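Local atomic coordinates of Thiol:disulfide interchange protein (Proteus mirabilis, PDB entry 4OD7), a protein that probably acts as a periplasmic dithiol oxidase of the DsbA family, introducing disulfide bonds into other proteins through a thioredoxin-type redox centre. Residues T47-V52 and T56-Y61; Y160-D165 and S180-Q185. The protein carries 1 engineered substitution. All coordinates share one frame; numbering follows the deposited sequence.

Contact 1 (T47-V52 and T56-Y61). With SCN (thiocyanate ion), chain G.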
loop_
_atom_site.group_PDB
_atom_site.type_symbol
_atom_site.label_atom_id
_atom_site.label_comp_id
_atom_site.label_asym_id
_atom_site.label_seq_id
_atom_site.Cartn_x
_atom_site.Cartn_y
_atom_site.Cartn_z
ATOM N N THR A 47 0.280 -12.159 0.112
ATOM C CA THR A 47 -0.533 -13.370 0.067
ATOM C C THR A 47 -1.768 -13.128 -0.790
ATOM O O THR A 47 -2.143 -13.945 -1.617
ATOM C CB THR A 47 -0.991 -13.804 1.478
ATOM O OG1 THR A 47 0.147 -14.194 2.240
ATOM C CG2 THR A 47 -1.968 -14.998 1.431
ATOM N N VAL A 48 -2.341 -11.944 -0.608
ATOM C CA VAL A 48 -3.529 -11.510 -1.317
ATOM C C VAL A 48 -3.267 -11.382 -2.821
ATOM O O VAL A 48 -4.062 -11.859 -3.637
ATOM C CB VAL A 48 -4.027 -10.167 -0.747
ATOM C CG1 VAL A 48 -5.017 -9.489 -1.674
ATOM C CG2 VAL A 48 -4.639 -10.371 0.634
ATOM N N GLU A 49 -2.157 -10.745 -3.165
ATOM C CA GLU A 49 -1.794 -10.542 -4.545
ATOM C C GLU A 49 -1.576 -11.887 -5.237
ATOM O O GLU A 49 -1.961 -12.062 -6.386
ATOM C CB GLU A 49 -0.525 -9.673 -4.628
ATOM C CG GLU A 49 -0.730 -8.206 -4.284
ATOM C CD GLU A 49 0.518 -7.497 -3.723
ATOM O OE1 GLU A 49 1.629 -8.052 -3.823
ATOM O OE2 GLU A 49 0.359 -6.380 -3.186
ATOM N N LYS A 50 -1.040 -12.856 -4.502
ATOM C CA LYS A 50 -0.783 -14.193 -5.044
ATOM C C LYS A 50 -2.048 -15.046 -5.280
ATOM O O LYS A 50 -1.989 -16.063 -5.993
ATOM C CB LYS A 50 0.151 -14.957 -4.108
ATOM C CG LYS A 50 1.608 -14.583 -4.234
ATOM C CD LYS A 50 2.498 -15.420 -3.313
ATOM C CE LYS A 50 3.829 -15.756 -3.969
ATOM N NZ LYS A 50 4.742 -16.450 -3.034
ATOM N N ASN A 51 -3.154 -14.688 -4.625
ATOM C CA ASN A 51 -4.317 -15.555 -4.578
ATOM C C ASN A 51 -5.539 -15.028 -5.319
ATOM O O ASN A 51 -6.504 -15.717 -5.473
ATOM C CB ASN A 51 -4.680 -15.809 -3.118
ATOM C CG ASN A 51 -3.728 -16.790 -2.443
ATOM O OD1 ASN A 51 -3.146 -17.655 -3.088
ATOM N ND2 ASN A 51 -3.586 -16.670 -1.139
ATOM N N VAL A 52 -5.489 -13.800 -5.785
ATOM C CA VAL A 52 -6.598 -13.220 -6.544
ATOM C C VAL A 52 -6.708 -13.883 -7.928
ATOM O O VAL A 52 -5.771 -14.539 -8.377
ATOM C CB VAL A 52 -6.470 -11.682 -6.688
ATOM C CG1 VAL A 52 -6.752 -11.013 -5.366
ATOM C CG2 VAL A 52 -5.099 -11.285 -7.231
ATOM N N THR A 56 -6.541 -9.673 -12.355
ATOM C CA THR A 56 -7.170 -8.749 -11.439
ATOM C C THR A 56 -6.382 -7.427 -11.444
ATOM O O THR A 56 -5.178 -7.430 -11.231
ATOM C CB THR A 56 -7.243 -9.403 -10.050
ATOM O OG1 THR A 56 -8.016 -10.600 -10.143
ATOM C CG2 THR A 56 -7.840 -8.451 -8.978
ATOM N N LYS A 57 -7.059 -6.302 -11.662
ATOM C CA LYS A 57 -6.393 -4.998 -11.727
ATOM C C LYS A 57 -6.065 -4.544 -10.315
ATOM O O LYS A 57 -6.993 -4.280 -9.553
ATOM C CB LYS A 57 -7.268 -3.950 -12.383
ATOM C CG LYS A 57 -7.653 -4.262 -13.790
ATOM C CD LYS A 57 -8.544 -3.190 -14.365
ATOM C CE LYS A 57 -9.922 -3.221 -13.721
ATOM N NZ LYS A 57 -10.654 -4.471 -14.109
ATOM N N MET A 58 -4.774 -4.453 -9.996
ATOM C CA MET A 58 -4.296 -4.115 -8.643
ATOM C C MET A 58 -3.609 -2.750 -8.619
ATOM O O MET A 58 -3.040 -2.308 -9.629
ATOM C CB MET A 58 -3.271 -5.147 -8.136
ATOM C CG MET A 58 -3.659 -6.602 -8.327
ATOM S SD MET A 58 -5.004 -7.064 -7.259
ATOM C CE MET A 58 -4.102 -7.754 -5.875
ATOM N N ALA A 59 -3.614 -2.118 -7.445
ATOM C CA ALA A 59 -2.901 -0.871 -7.212
ATOM C C ALA A 59 -2.439 -0.829 -5.744
ATOM O O ALA A 59 -3.088 -1.405 -4.866
ATOM C CB ALA A 59 -3.780 0.323 -7.530
ATOM N N ARG A 60 -1.325 -0.135 -5.502
ATOM C CA ARG A 60 -0.766 0.100 -4.159
ATOM C C ARG A 60 -0.317 1.519 -4.132
ATOM O O ARG A 60 0.602 1.851 -4.852
ATOM C CB ARG A 60 0.387 -0.843 -3.884
ATOM C CG ARG A 60 1.009 -0.736 -2.527
ATOM C CD ARG A 60 1.986 -1.869 -2.325
ATOM N NE ARG A 60 2.820 -1.723 -1.126
ATOM C CZ ARG A 60 2.427 -1.997 0.105
ATOM N NH1 ARG A 60 1.209 -2.409 0.339
ATOM N NH2 ARG A 60 3.226 -1.835 1.128
ATOM N N TYR A 61 -0.964 2.343 -3.312
ATOM C CA TYR A 61 -0.722 3.781 -3.232
ATOM C C TYR A 61 -0.139 4.179 -1.888
ATOM O O TYR A 61 -0.534 3.650 -0.855
ATOM C CB TYR A 61 -2.012 4.540 -3.464
ATOM C CG TYR A 61 -2.633 4.336 -4.847
ATOM C CD1 TYR A 61 -1.855 4.023 -5.960
ATOM C CD2 TYR A 61 -4.018 4.446 -5.023
ATOM C CE1 TYR A 61 -2.468 3.838 -7.223
ATOM C CE2 TYR A 61 -4.616 4.268 -6.247
ATOM C CZ TYR A 61 -3.855 3.955 -7.329
ATOM O OH TYR A 61 -4.516 3.785 -8.524
HETATM S S SCN G . -3.374 -2.329 2.278
HETATM C C SCN G . -1.712 -2.736 2.603
HETATM N N SCN G . -0.594 -2.961 2.939
#

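Contact 2 (Y160-D165 and S180-Q185)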
loop_
_atom_site.group_PDB
_atom_site.type_symbol
_atom_site.label_atom_id
_atom_site.label_comp_id
_atom_site.label_asym_id
_atom_site.label_seq_id
_atom_site.Cartn_x
_atom_site.Cartn_y
_atom_site.Cartn_z
ATOM N N TYR A 160 -16.188 -1.553 -1.438
ATOM C CA TYR A 160 -16.111 -2.217 -0.131
ATOM C C TYR A 160 -14.795 -1.927 0.561
ATOM O O TYR A 160 -13.744 -2.197 0.004
ATOM C CB TYR A 160 -16.241 -3.740 -0.250
ATOM C CG TYR A 160 -17.438 -4.265 -1.025
ATOM C CD1 TYR A 160 -18.729 -4.066 -0.549
ATOM C CD2 TYR A 160 -17.281 -4.968 -2.226
ATOM C CE1 TYR A 160 -19.833 -4.555 -1.231
ATOM C CE2 TYR A 160 -18.388 -5.461 -2.921
ATOM C CZ TYR A 160 -19.666 -5.247 -2.417
ATOM O OH TYR A 160 -20.792 -5.717 -3.082
ATOM N N LYS A 161 -14.858 -1.395 1.778
ATOM C CA LYS A 161 -13.657 -1.195 2.579
ATOM C C LYS A 161 -13.455 -2.331 3.570
ATOM O O LYS A 161 -14.290 -2.585 4.448
ATOM C CB LYS A 161 -13.709 0.156 3.282
ATOM C CG LYS A 161 -12.444 0.502 4.022
ATOM C CD LYS A 161 -12.529 1.850 4.688
ATOM C CE LYS A 161 -12.296 2.924 3.590
ATOM N NZ LYS A 161 -12.143 4.340 4.047
ATOM N N MET A 162 -12.336 -3.031 3.404
ATOM C CA MET A 162 -11.933 -4.075 4.342
ATOM C C MET A 162 -11.897 -3.621 5.797
ATOM O O MET A 162 -11.494 -2.506 6.098
ATOM C CB MET A 162 -10.566 -4.628 3.993
ATOM C CG MET A 162 -10.514 -5.342 2.703
ATOM S SD MET A 162 -11.536 -6.804 2.622
ATOM C CE MET A 162 -10.811 -7.984 3.744
ATOM N N LYS A 163 -12.391 -4.488 6.669
ATOM C CA LYS A 163 -12.330 -4.310 8.106
ATOM C C LYS A 163 -11.274 -5.229 8.694
ATOM O O LYS A 163 -11.542 -6.397 8.959
ATOM C CB LYS A 163 -13.685 -4.605 8.716
ATOM C CG LYS A 163 -13.922 -3.897 9.990
ATOM C CD LYS A 163 -15.362 -4.048 10.446
ATOM C CE LYS A 163 -15.421 -4.689 11.832
ATOM N NZ LYS A 163 -15.128 -3.757 12.931
ATOM N N ASN A 164 -10.060 -4.702 8.828
ATOM C CA ASN A 164 -8.884 -5.502 9.183
ATOM C C ASN A 164 -9.010 -6.118 10.570
ATOM O O ASN A 164 -8.383 -7.137 10.858
ATOM C CB ASN A 164 -7.595 -4.679 9.045
ATOM C CG ASN A 164 -7.260 -4.332 7.586
ATOM O OD1 ASN A 164 -8.045 -4.560 6.684
ATOM N ND2 ASN A 164 -6.108 -3.708 7.376
ATOM N N ASP A 165 -9.773 -5.452 11.433
ATOM C CA ASP A 165 -10.028 -5.935 12.797
ATOM C C ASP A 165 -11.296 -6.778 12.808
ATOM O O ASP A 165 -11.844 -7.063 13.848
ATOM C CB ASP A 165 -10.141 -4.776 13.791
ATOM C CG ASP A 165 -11.458 -4.080 13.770
ATOM O OD1 ASP A 165 -12.155 -4.136 12.797
ATOM O OD2 ASP A 165 -11.781 -3.373 14.738
ATOM N N SER A 180 -6.827 -13.081 2.597
ATOM C CA SER A 180 -6.865 -13.422 1.174
ATOM C C SER A 180 -8.157 -14.135 0.813
ATOM O O SER A 180 -8.654 -13.989 -0.288
ATOM C CB SER A 180 -5.687 -14.317 0.811
ATOM O OG SER A 180 -5.903 -14.883 -0.458
ATOM N N ASP A 181 -8.669 -14.930 1.748
ATOM C CA ASP A 181 -9.939 -15.623 1.584
ATOM C C ASP A 181 -11.098 -14.625 1.437
ATOM O O ASP A 181 -11.906 -14.744 0.532
ATOM C CB ASP A 181 -10.144 -16.525 2.788
ATOM C CG ASP A 181 -10.995 -17.734 2.509
ATOM O OD1 ASP A 181 -11.171 -18.122 1.328
ATOM O OD2 ASP A 181 -11.468 -18.316 3.515
ATOM N N VAL A 182 -11.190 -13.651 2.345
ATOM C CA VAL A 182 -12.255 -12.620 2.314
ATOM C C VAL A 182 -12.252 -11.759 1.040
ATOM O O VAL A 182 -13.304 -11.422 0.520
ATOM C CB VAL A 182 -12.184 -11.710 3.559
ATOM C CG1 VAL A 182 -13.215 -10.604 3.513
ATOM C CG2 VAL A 182 -12.413 -12.544 4.785
ATOM N N VAL A 183 -11.066 -11.350 0.587
ATOM C CA VAL A 183 -10.928 -10.500 -0.601
ATOM C C VAL A 183 -11.512 -11.143 -1.840
ATOM O O VAL A 183 -12.275 -10.513 -2.566
ATOM C CB VAL A 183 -9.476 -10.144 -0.869
ATOM C CG1 VAL A 183 -9.326 -9.424 -2.215
ATOM C CG2 VAL A 183 -8.973 -9.287 0.258
ATOM N N ASN A 184 -11.144 -12.398 -2.060
ATOM C CA ASN A 184 -11.576 -13.150 -3.232
ATOM C C ASN A 184 -13.102 -13.334 -3.224
ATOM O O ASN A 184 -13.734 -13.422 -4.282
ATOM C CB ASN A 184 -10.908 -14.529 -3.244
ATOM C CG ASN A 184 -9.453 -14.485 -3.595
ATOM O OD1 ASN A 184 -8.914 -13.455 -3.965
ATOM N ND2 ASN A 184 -8.796 -15.613 -3.452
ATOM N N GLN A 185 -13.699 -13.339 -2.029
ATOM C CA GLN A 185 -15.146 -13.444 -1.911
ATOM C C GLN A 185 -15.784 -12.119 -2.264
ATOM O O GLN A 185 -16.829 -12.082 -2.895
ATOM C CB GLN A 185 -15.558 -13.881 -0.494
#

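Contact 1 (T47-V52 and T56-Y61)
Met58, first residue of strand 58-62, sends its methyl group across to Glu49 of helix 44-51 and to Val52. Bends at the second and third torsions (chi2 -70°, chi3 -95°) turn the thioether so that CE reaches the helix, 3.8 Å from Glu49 CG. The same methyl meets Val52 tip to tip, with Met58 CE and Val52 CG2 3.9 Å apart. Thr56 completes the patch where the chain turns back: its OG1 lies 3.9 Å from Val52 CB, the two side chains crossing at a slant, while that hydroxyl is hydrogen-bonded to the carbonyl O of Pro53. Glu49 touches with its aliphatic part; its OE2 accepts a weak hydrogen bond from Asn45 ND2 and, 5.4 Å from Arg60 NH1, is too far to bond it. Arg60 NH1 donates to the thiocyanate N (3.2 Å, N-H...N 155°), which lies at the edge of the guanidinium in its plane. Arg60 NH1 is also salt-bridged to Glu26 OE1, and Phe28 makes a cation-pi contact with Arg60. The chemistry thus divides: van der Waals packing, mostly between carbon atoms, joins helix to strand at the surface, while Arg60, already paired with Glu26, still gives an N-H to a small anion, probably from the crystallisation liquor.

Contact 2 (Y160-D165 and S180-Q185)
Beside the apolar meeting of Met162 with Val182 and Val183, the shortest polar side-chain bond within the segments is the salt bridge from Lys163 NZ to Asp165 OD1 at 3.0 Å, internal to 160-165. The ammonium comes to the syn side of the carboxylate, 24° out of its plane, and so ties together the loop that follows strand 160-162; Asp165 also packs on the backbone of the bound peptide. Between the two segments, the side-chain packing runs through the thioether of Met162. Bends at chi2 (-63°) and chi3 (-68°) fold the chain so that its methyl faces helix 172-187. There Met162 CE sits 3.6 Å from Val182 CG1 and 4.0 Å from Val182 CB, the two side chains running past each other in opposite directions. Val183, the next residue on the helix, adds a looser touch, with its CG2 4.2 Å from Met162 CE. All three residues are buried, and van der Waals contact among aliphatic carbons makes up the cross-segment packing. Tyr179 and Leu186 of the same helix extend the packing around Met162, and Ile156 of strand 153-156 touches both Met162 and Val183. Just past the strand, Asn164 bonds through its carbonyl O to the hydroxyl of Tyr175 and through OD1 to that of Tyr179. The C-terminal helix is thereby laid against the sheet where strand 160-162 runs antiparallel between strands 11-13 and 153-156.

How the contacts relate
Contact 1 lies at the surface and contact 2 is buried, yet in each a methionine methyl from a strand of the same five-stranded sheet packs on a helix. Contact 1 uses edge strand 58-62 and mixes apolar packing with charge near its bound anion; contact 2 uses an inner strand, and its cross-segment contacts are all apolar, a thioether methyl against two valines. Their centres are about 12 Å apart, and the two helices meet directly. Asn51 ND2 and Ser180 OG are 3.0 Å apart, and Asn51 O and Asn184 ND2 3.1 Å, both probable hydrogen bonds, while Val48 CG2 packs on Ser180 CA. Polar pairing therefore links the two methionine-centred contacts through helices 44-51 and 172-187.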